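Local coordinates for protein-glutamine gamma-glutamyltransferase 2 (Pagrus major, PDB 1G0D) that probably cross-links proteins in a calcium-dependent reaction, joining peptide-bound glutamine to lysine side chains or other primary amines through a cysteine-based active site, at residues A[231-242]-A[265-275]. Sequence-based numbering, arbitrary orientation.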
ATOM      1  N   VAL A 231      -2.049   9.136  10.343  1.00 15.14           N
ATOM      2  CA  VAL A 231      -0.615   8.986  10.196  1.00 12.86           C
ATOM      3  C   VAL A 231      -0.018   9.900   9.150  1.00 15.96           C
ATOM      4  O   VAL A 231       1.107  10.392   9.325  1.00 19.24           O
ATOM      5  CB  VAL A 231      -0.252   7.537   9.862  1.00 10.60           C
ATOM      6  CG1 VAL A 231       1.293   7.377   9.478  1.00  2.00           C
ATOM      7  CG2 VAL A 231      -0.626   6.719  11.031  1.00  5.93           C
ATOM      8  N   LEU A 232      -0.755  10.125   8.064  1.00 14.22           N
ATOM      9  CA  LEU A 232      -0.263  10.971   6.987  1.00 12.13           C
ATOM     10  C   LEU A 232      -1.259  12.029   6.569  1.00 16.18           C
ATOM     11  O   LEU A 232      -2.472  11.867   6.691  1.00 15.72           O
ATOM     12  CB  LEU A 232       0.038  10.133   5.756  1.00 13.06           C
ATOM     13  CG  LEU A 232       1.310   9.296   5.698  1.00 15.27           C
ATOM     14  CD1 LEU A 232       1.114   8.163   4.702  1.00  8.11           C
ATOM     15  CD2 LEU A 232       2.490  10.185   5.311  1.00 14.09           C
ATOM     16  N   THR A 233      -0.716  13.111   6.033  1.00 17.21           N
ATOM     17  CA  THR A 233      -1.506  14.205   5.527  1.00 13.93           C
ATOM     18  C   THR A 233      -1.453  14.029   4.004  1.00 13.50           C
ATOM     19  O   THR A 233      -0.377  13.815   3.432  1.00 13.57           O
ATOM     20  CB  THR A 233      -0.863  15.553   5.956  1.00 15.45           C
ATOM     21  OG1 THR A 233      -1.151  15.791   7.338  1.00 19.27           O
ATOM     22  CG2 THR A 233      -1.403  16.699   5.152  1.00 15.18           C
ATOM     23  N   GLY A 234      -2.599  14.089   3.335  1.00 13.67           N
ATOM     24  CA  GLY A 234      -2.563  13.940   1.894  1.00 12.36           C
ATOM     25  C   GLY A 234      -2.410  15.273   1.185  1.00 16.98           C
ATOM     26  O   GLY A 234      -2.987  16.276   1.603  1.00 18.34           O
ATOM     27  N   ARG A 235      -1.605  15.293   0.124  1.00 15.53           N
ATOM     28  CA  ARG A 235      -1.416  16.487  -0.686  1.00 15.11           C
ATOM     29  C   ARG A 235      -1.372  15.950  -2.110  1.00 19.36           C
ATOM     30  O   ARG A 235      -0.400  15.305  -2.510  1.00 19.43           O
ATOM     31  CB  ARG A 235      -0.100  17.169  -0.393  1.00 19.43           C
ATOM     32  CG  ARG A 235       0.114  18.448  -1.207  1.00 21.09           C
ATOM     33  CD  ARG A 235      -0.471  19.609  -0.430  1.00 23.30           C
ATOM     34  NE  ARG A 235       0.384  20.780  -0.477  1.00 26.95           N
ATOM     35  CZ  ARG A 235       0.406  21.720   0.463  1.00 24.47           C
ATOM     36  NH1 ARG A 235       1.216  22.751   0.332  1.00 24.06           N
ATOM     37  NH2 ARG A 235      -0.380  21.633   1.532  1.00 22.47           N
ATOM     38  N   TRP A 236      -2.428  16.226  -2.870  1.00 19.66           N
ATOM     39  CA  TRP A 236      -2.545  15.728  -4.212  1.00 19.20           C
ATOM     40  C   TRP A 236      -1.847  16.521  -5.275  1.00 21.54           C
ATOM     41  O   TRP A 236      -1.753  16.060  -6.416  1.00 22.69           O
ATOM     42  CB  TRP A 236      -4.026  15.499  -4.513  1.00 21.57           C
ATOM     43  CG  TRP A 236      -4.596  14.566  -3.440  1.00 21.26           C
ATOM     44  CD1 TRP A 236      -5.210  14.946  -2.289  1.00 26.27           C
ATOM     45  CD2 TRP A 236      -4.393  13.129  -3.322  1.00 23.39           C
ATOM     46  NE1 TRP A 236      -5.390  13.850  -1.451  1.00 29.24           N
ATOM     47  CE2 TRP A 236      -4.896  12.735  -2.061  1.00 22.54           C
ATOM     48  CE3 TRP A 236      -3.829  12.154  -4.155  1.00 22.54           C
ATOM     49  CZ2 TRP A 236      -4.855  11.419  -1.619  1.00 22.55           C
ATOM     50  CZ3 TRP A 236      -3.796  10.838  -3.708  1.00 23.11           C
ATOM     51  CH2 TRP A 236      -4.307  10.490  -2.450  1.00 23.02           C
ATOM     52  N   GLU A 237      -1.341  17.706  -4.914  1.00 24.38           N
ATOM     53  CA  GLU A 237      -0.579  18.500  -5.875  1.00 22.94           C
ATOM     54  C   GLU A 237       0.622  19.248  -5.349  1.00 24.59           C
ATOM     55  O   GLU A 237       0.652  19.801  -4.238  1.00 20.84           O
ATOM     56  CB  GLU A 237      -1.456  19.447  -6.709  1.00 26.51           C
ATOM     57  CG  GLU A 237      -1.156  19.326  -8.217  1.00 21.58           C
ATOM     58  CD  GLU A 237      -1.614  20.507  -9.007  1.00 20.09           C
ATOM     59  OE1 GLU A 237      -2.390  21.308  -8.454  1.00 26.10           O
ATOM     60  OE2 GLU A 237      -1.203  20.635 -10.175  1.00 19.60           O
ATOM     61  N   GLU A 238       1.589  19.228  -6.268  1.00 30.86           N
ATOM     62  CA  GLU A 238       2.959  19.705  -6.215  1.00 32.78           C
ATOM     63  C   GLU A 238       3.563  20.702  -5.237  1.00 36.81           C
ATOM     64  O   GLU A 238       4.618  20.395  -4.680  1.00 47.67           O
ATOM     65  CB  GLU A 238       3.393  19.989  -7.637  1.00 29.01           C
ATOM     66  CG  GLU A 238       4.488  20.903  -7.751  1.00 31.17           C
ATOM     67  CD  GLU A 238       3.980  22.225  -8.167  1.00 34.55           C
ATOM     68  OE1 GLU A 238       4.296  23.170  -7.421  1.00 35.38           O
ATOM     69  OE2 GLU A 238       3.270  22.314  -9.215  1.00 32.12           O
ATOM     70  N   PRO A 239       3.006  21.901  -5.031  1.00 33.27           N
ATOM     71  CA  PRO A 239       3.812  22.630  -4.006  1.00 30.22           C
ATOM     72  C   PRO A 239       3.658  21.950  -2.613  1.00 27.41           C
ATOM     73  O   PRO A 239       2.716  22.223  -1.873  1.00 26.70           O
ATOM     74  CB  PRO A 239       3.250  24.043  -4.028  1.00 27.90           C
ATOM     75  CG  PRO A 239       1.885  23.884  -4.642  1.00 32.72           C
ATOM     76  CD  PRO A 239       1.894  22.681  -5.568  1.00 29.89           C
ATOM     77  N   TYR A 240       4.578  21.047  -2.280  1.00 24.51           N
ATOM     78  CA  TYR A 240       4.506  20.299  -1.027  1.00 25.60           C
ATOM     79  C   TYR A 240       5.265  21.081  -0.005  1.00 32.20           C
ATOM     80  O   TYR A 240       6.135  20.558   0.696  1.00 32.27           O
ATOM     81  CB  TYR A 240       5.154  18.931  -1.210  1.00 18.23           C
ATOM     82  CG  TYR A 240       4.525  18.125  -2.316  1.00 14.48           C
ATOM     83  CD1 TYR A 240       3.250  17.567  -2.173  1.00 15.64           C
ATOM     84  CD2 TYR A 240       5.171  17.970  -3.525  1.00 10.88           C
ATOM     85  CE1 TYR A 240       2.646  16.886  -3.221  1.00 12.20           C
ATOM     86  CE2 TYR A 240       4.579  17.293  -4.573  1.00 13.41           C
ATOM     87  CZ  TYR A 240       3.326  16.760  -4.418  1.00 14.73           C
ATOM     88  OH  TYR A 240       2.762  16.105  -5.487  1.00 20.89           O
ATOM     89  N   THR A 241       4.885  22.344   0.099  1.00 38.02           N
ATOM     90  CA  THR A 241       5.585  23.280   0.942  1.00 42.87           C
ATOM     91  C   THR A 241       6.176  22.878   2.275  1.00 43.57           C
ATOM     92  O   THR A 241       7.402  22.986   2.450  1.00 47.52           O
ATOM     93  CB  THR A 241       4.779  24.575   1.111  1.00 42.82           C
ATOM     94  OG1 THR A 241       3.445  24.271   1.510  1.00 52.64           O
ATOM     95  CG2 THR A 241       4.745  25.318  -0.205  1.00 43.92           C
ATOM     96  N   ASP A 242       5.394  22.402   3.224  1.00 40.47           N
ATOM     97  CA  ASP A 242       6.079  22.134   4.479  1.00 43.54           C
ATOM     98  C   ASP A 242       6.194  20.691   4.879  1.00 39.60           C
ATOM     99  O   ASP A 242       5.840  20.315   5.994  1.00 40.17           O
ATOM    100  CB  ASP A 242       5.422  22.946   5.583  1.00 54.89           C
ATOM    101  CG  ASP A 242       5.129  24.372   5.147  1.00 63.50           C
ATOM    102  OD1 ASP A 242       6.100  25.173   5.040  1.00 65.96           O
ATOM    103  OD2 ASP A 242       3.930  24.682   4.906  1.00 70.83           O
ATOM    104  N   ARG A 265       1.473  12.977  15.081  1.00 28.03           N
ATOM    105  CA  ARG A 265       1.218  14.132  14.269  1.00 27.34           C
ATOM    106  C   ARG A 265       1.218  13.768  12.797  1.00 23.00           C
ATOM    107  O   ARG A 265       2.262  13.394  12.282  1.00 25.05           O
ATOM    108  CB  ARG A 265       2.330  15.110  14.522  1.00 33.69           C
ATOM    109  CG  ARG A 265       1.904  16.343  15.198  1.00 46.96           C
ATOM    110  CD  ARG A 265       2.967  17.375  14.948  1.00 63.00           C
ATOM    111  NE  ARG A 265       2.808  18.540  15.806  1.00 77.85           N
ATOM    112  CZ  ARG A 265       3.172  18.589  17.085  1.00 85.78           C
ATOM    113  NH1 ARG A 265       2.972  19.707  17.779  1.00 91.56           N
ATOM    114  NH2 ARG A 265       3.740  17.534  17.674  1.00 89.14           N
ATOM    115  N   PRO A 266       0.072  13.923  12.085  1.00 18.60           N
ATOM    116  CA  PRO A 266       0.035  13.585  10.662  1.00 15.53           C
ATOM    117  C   PRO A 266       1.317  13.995   9.961  1.00 17.32           C
ATOM    118  O   PRO A 266       1.811  15.095  10.163  1.00 22.30           O
ATOM    119  CB  PRO A 266      -1.181  14.349  10.149  1.00 12.69           C
ATOM    120  CG  PRO A 266      -2.123  14.268  11.271  1.00 11.56           C
ATOM    121  CD  PRO A 266      -1.240  14.431  12.533  1.00 13.37           C
ATOM    122  N   VAL A 267       1.870  13.100   9.148  1.00 18.68           N
ATOM    123  CA  VAL A 267       3.114  13.367   8.443  1.00 12.95           C
ATOM    124  C   VAL A 267       2.840  13.976   7.095  1.00 15.01           C
ATOM    125  O   VAL A 267       1.943  13.515   6.397  1.00 17.79           O
ATOM    126  CB  VAL A 267       3.879  12.063   8.266  1.00 11.27           C
ATOM    127  CG1 VAL A 267       5.154  12.287   7.492  1.00  7.10           C
ATOM    128  CG2 VAL A 267       4.151  11.453   9.634  1.00  9.18           C
ATOM    129  N   LYS A 268       3.583  15.024   6.736  1.00 14.88           N
ATOM    130  CA  LYS A 268       3.411  15.658   5.424  1.00 14.51           C
ATOM    131  C   LYS A 268       4.452  15.173   4.409  1.00 14.16           C
ATOM    132  O   LYS A 268       5.642  15.393   4.614  1.00 17.82           O
ATOM    133  CB  LYS A 268       3.556  17.163   5.559  1.00 16.99           C
ATOM    134  CG  LYS A 268       2.508  17.832   6.422  1.00 21.87           C
ATOM    135  CD  LYS A 268       2.510  19.332   6.175  1.00 26.66           C
ATOM    136  CE  LYS A 268       1.940  20.082   7.327  1.00 28.85           C
ATOM    137  NZ  LYS A 268       2.586  19.591   8.564  1.00 37.31           N
ATOM    138  N   TYR A 269       4.045  14.560   3.297  1.00 15.45           N
ATOM    139  CA  TYR A 269       2.645  14.341   2.906  1.00 17.61           C
ATOM    140  C   TYR A 269       2.552  12.942   2.305  1.00 14.98           C
ATOM    141  O   TYR A 269       3.533  12.253   2.171  1.00 14.02           O
ATOM    142  CB  TYR A 269       2.225  15.343   1.802  1.00 17.32           C
ATOM    143  CG  TYR A 269       2.321  16.836   2.150  1.00 18.00           C
ATOM    144  CD1 TYR A 269       1.313  17.501   2.877  1.00 15.57           C
ATOM    145  CD2 TYR A 269       3.410  17.579   1.729  1.00 17.34           C
ATOM    146  CE1 TYR A 269       1.420  18.887   3.165  1.00 20.91           C
ATOM    147  CE2 TYR A 269       3.526  18.941   2.009  1.00 18.54           C
ATOM    148  CZ  TYR A 269       2.549  19.605   2.723  1.00 19.70           C
ATOM    149  OH  TYR A 269       2.759  20.965   2.999  1.00 21.06           O
ATOM    150  N   GLY A 270       1.372  12.539   1.894  1.00 16.75           N
ATOM    151  CA  GLY A 270       1.268  11.244   1.273  1.00 15.23           C
ATOM    152  C   GLY A 270       0.279  11.276   0.118  1.00 20.16           C
ATOM    153  O   GLY A 270      -0.501  12.225  -0.042  1.00 21.19           O
ATOM    154  N   GLN A 271       0.348  10.242  -0.717  1.00 22.91           N
ATOM    155  CA  GLN A 271      -0.575  10.063  -1.834  1.00 20.97           C
ATOM    156  C   GLN A 271      -1.044   8.593  -1.793  1.00 18.78           C
ATOM    157  O   GLN A 271      -0.468   7.802  -1.049  1.00 15.98           O
ATOM    158  CB  GLN A 271       0.104  10.437  -3.147  1.00 21.04           C
ATOM    159  CG  GLN A 271      -0.217  11.869  -3.495  1.00 17.86           C
ATOM    160  CD  GLN A 271       0.805  12.545  -4.393  1.00 23.10           C
ATOM    161  OE1 GLN A 271       1.575  11.896  -5.132  1.00 18.31           O
ATOM    162  NE2 GLN A 271       0.810  13.874  -4.341  1.00 23.42           N
ATOM    163  N   CYS A 272      -2.057   8.215  -2.579  1.00 17.44           N
ATOM    164  CA  CYS A 272      -2.595   6.860  -2.498  1.00 13.77           C
ATOM    165  C   CYS A 272      -1.664   5.666  -2.324  1.00 15.06           C
ATOM    166  O   CYS A 272      -1.896   4.884  -1.404  1.00 22.05           O
ATOM    167  CB  CYS A 272      -3.614   6.597  -3.607  1.00 11.54           C
ATOM    168  SG  CYS A 272      -2.966   6.232  -5.174  1.00 11.88           S
ATOM    169  N   TRP A 273      -0.618   5.500  -3.125  1.00 16.20           N
ATOM    170  CA  TRP A 273       0.272   4.337  -2.911  1.00 16.35           C
ATOM    171  C   TRP A 273       1.120   4.409  -1.609  1.00 17.19           C
ATOM    172  O   TRP A 273       1.565   3.374  -1.108  1.00 19.97           O
ATOM    173  CB  TRP A 273       1.191   4.088  -4.127  1.00 14.32           C
ATOM    174  CG  TRP A 273       2.282   5.043  -4.163  1.00 15.69           C
ATOM    175  CD1 TRP A 273       3.502   4.922  -3.565  1.00 16.24           C
ATOM    176  CD2 TRP A 273       2.225   6.364  -4.701  1.00 15.09           C
ATOM    177  NE1 TRP A 273       4.203   6.090  -3.683  1.00 14.78           N
ATOM    178  CE2 TRP A 273       3.439   6.998  -4.378  1.00 18.42           C
ATOM    179  CE3 TRP A 273       1.261   7.079  -5.421  1.00 13.09           C
ATOM    180  CZ2 TRP A 273       3.716   8.318  -4.753  1.00 15.38           C
ATOM    181  CZ3 TRP A 273       1.531   8.375  -5.789  1.00 10.87           C
ATOM    182  CH2 TRP A 273       2.747   8.984  -5.455  1.00 14.78           C
ATOM    183  N   VAL A 274       1.361   5.606  -1.064  1.00 14.33           N
ATOM    184  CA  VAL A 274       2.103   5.735   0.202  1.00 11.49           C
ATOM    185  C   VAL A 274       1.224   5.347   1.423  1.00 13.24           C
ATOM    186  O   VAL A 274       1.742   4.887   2.452  1.00 16.26           O
ATOM    187  CB  VAL A 274       2.583   7.179   0.428  1.00  8.33           C
ATOM    188  CG1 VAL A 274       3.324   7.259   1.716  1.00  7.69           C
ATOM    189  CG2 VAL A 274       3.485   7.592  -0.643  1.00  8.76           C
ATOM    190  N   PHE A 275      -0.098   5.541   1.298  1.00 14.35           N
ATOM    191  CA  PHE A 275      -1.090   5.205   2.334  1.00 11.46           C
ATOM    192  C   PHE A 275      -1.210   3.688   2.342  1.00 12.93           C
ATOM    193  O   PHE A 275      -1.290   3.073   3.387  1.00 14.10           O
ATOM    194  CB  PHE A 275      -2.507   5.696   1.983  1.00 13.06           C
ATOM    195  CG  PHE A 275      -2.671   7.173   1.937  1.00 14.59           C
ATOM    196  CD1 PHE A 275      -1.793   8.014   2.609  1.00 17.36           C
ATOM    197  CD2 PHE A 275      -3.656   7.729   1.108  1.00 18.84           C
ATOM    198  CE1 PHE A 275      -1.870   9.386   2.442  1.00 22.03           C
ATOM    199  CE2 PHE A 275      -3.757   9.109   0.921  1.00 18.26           C
ATOM    200  CZ  PHE A 275      -2.862   9.941   1.586  1.00 24.01           C
TER
HETATM  201  O   HOH W   1       0.225  17.902   9.373  1.00 47.99           O
HETATM  202  O   HOH W   2       0.614  22.130   4.440  1.00 68.05           O
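Leu232 spreads its two methyls over different partners: CD2 rests on Val267, while CD1 meets the rim of the Phe275 ring in its plane, 3.6 Å from CD1 of Phe275, and also touches CG1 of Val274. The branched leucine thus bridges strand and helix, and Ile255 of helix 253-261 covers the same face. Gly270, lacking a side chain, lets the Phe275 ring lie close. That rim continues to Trp236, whose six-membered ring meets it rim to rim, planes at 76°.

Gln271, at the helix N-cap position, has a side chain long enough to carry its amide to the loop: NE2 donates in plane to Arg235 O (2.6 Å) and to Tyr240 OH (3.2 Å), a hydroxyl also hydrogen-bonded to Glu555 OE1.

Parallel pairing joins Leu232 to Val267 and Gly234 to Gly270, with Thr233 N donating to Val267 O (2.7 Å) and Gly270 N to Thr233 O. Between these bridges 265-275 spends one residue more, and the cis Lys268-Tyr269 bond falls there. Tyr269 combines a flat ring, packed against Arg235 and Tyr240, with a hydroxyl that accepts from Asp242 N (3.0 Å) and hydrogen-bonds a water. With CG anti to N (chi1 -179°), Arg235 runs along that ring, CB 3.5 Å from Tyr269 CG, and the phenol OH lies over one guanidinium face, offset toward its rim. NE and NH1 both grip Pro239 O, fixing the group's rotation.

The amide bonds from Gln271, with Trp236 lying against catalytic Cys272, are consistent with the loop helping to position the helix start that carries this cysteine.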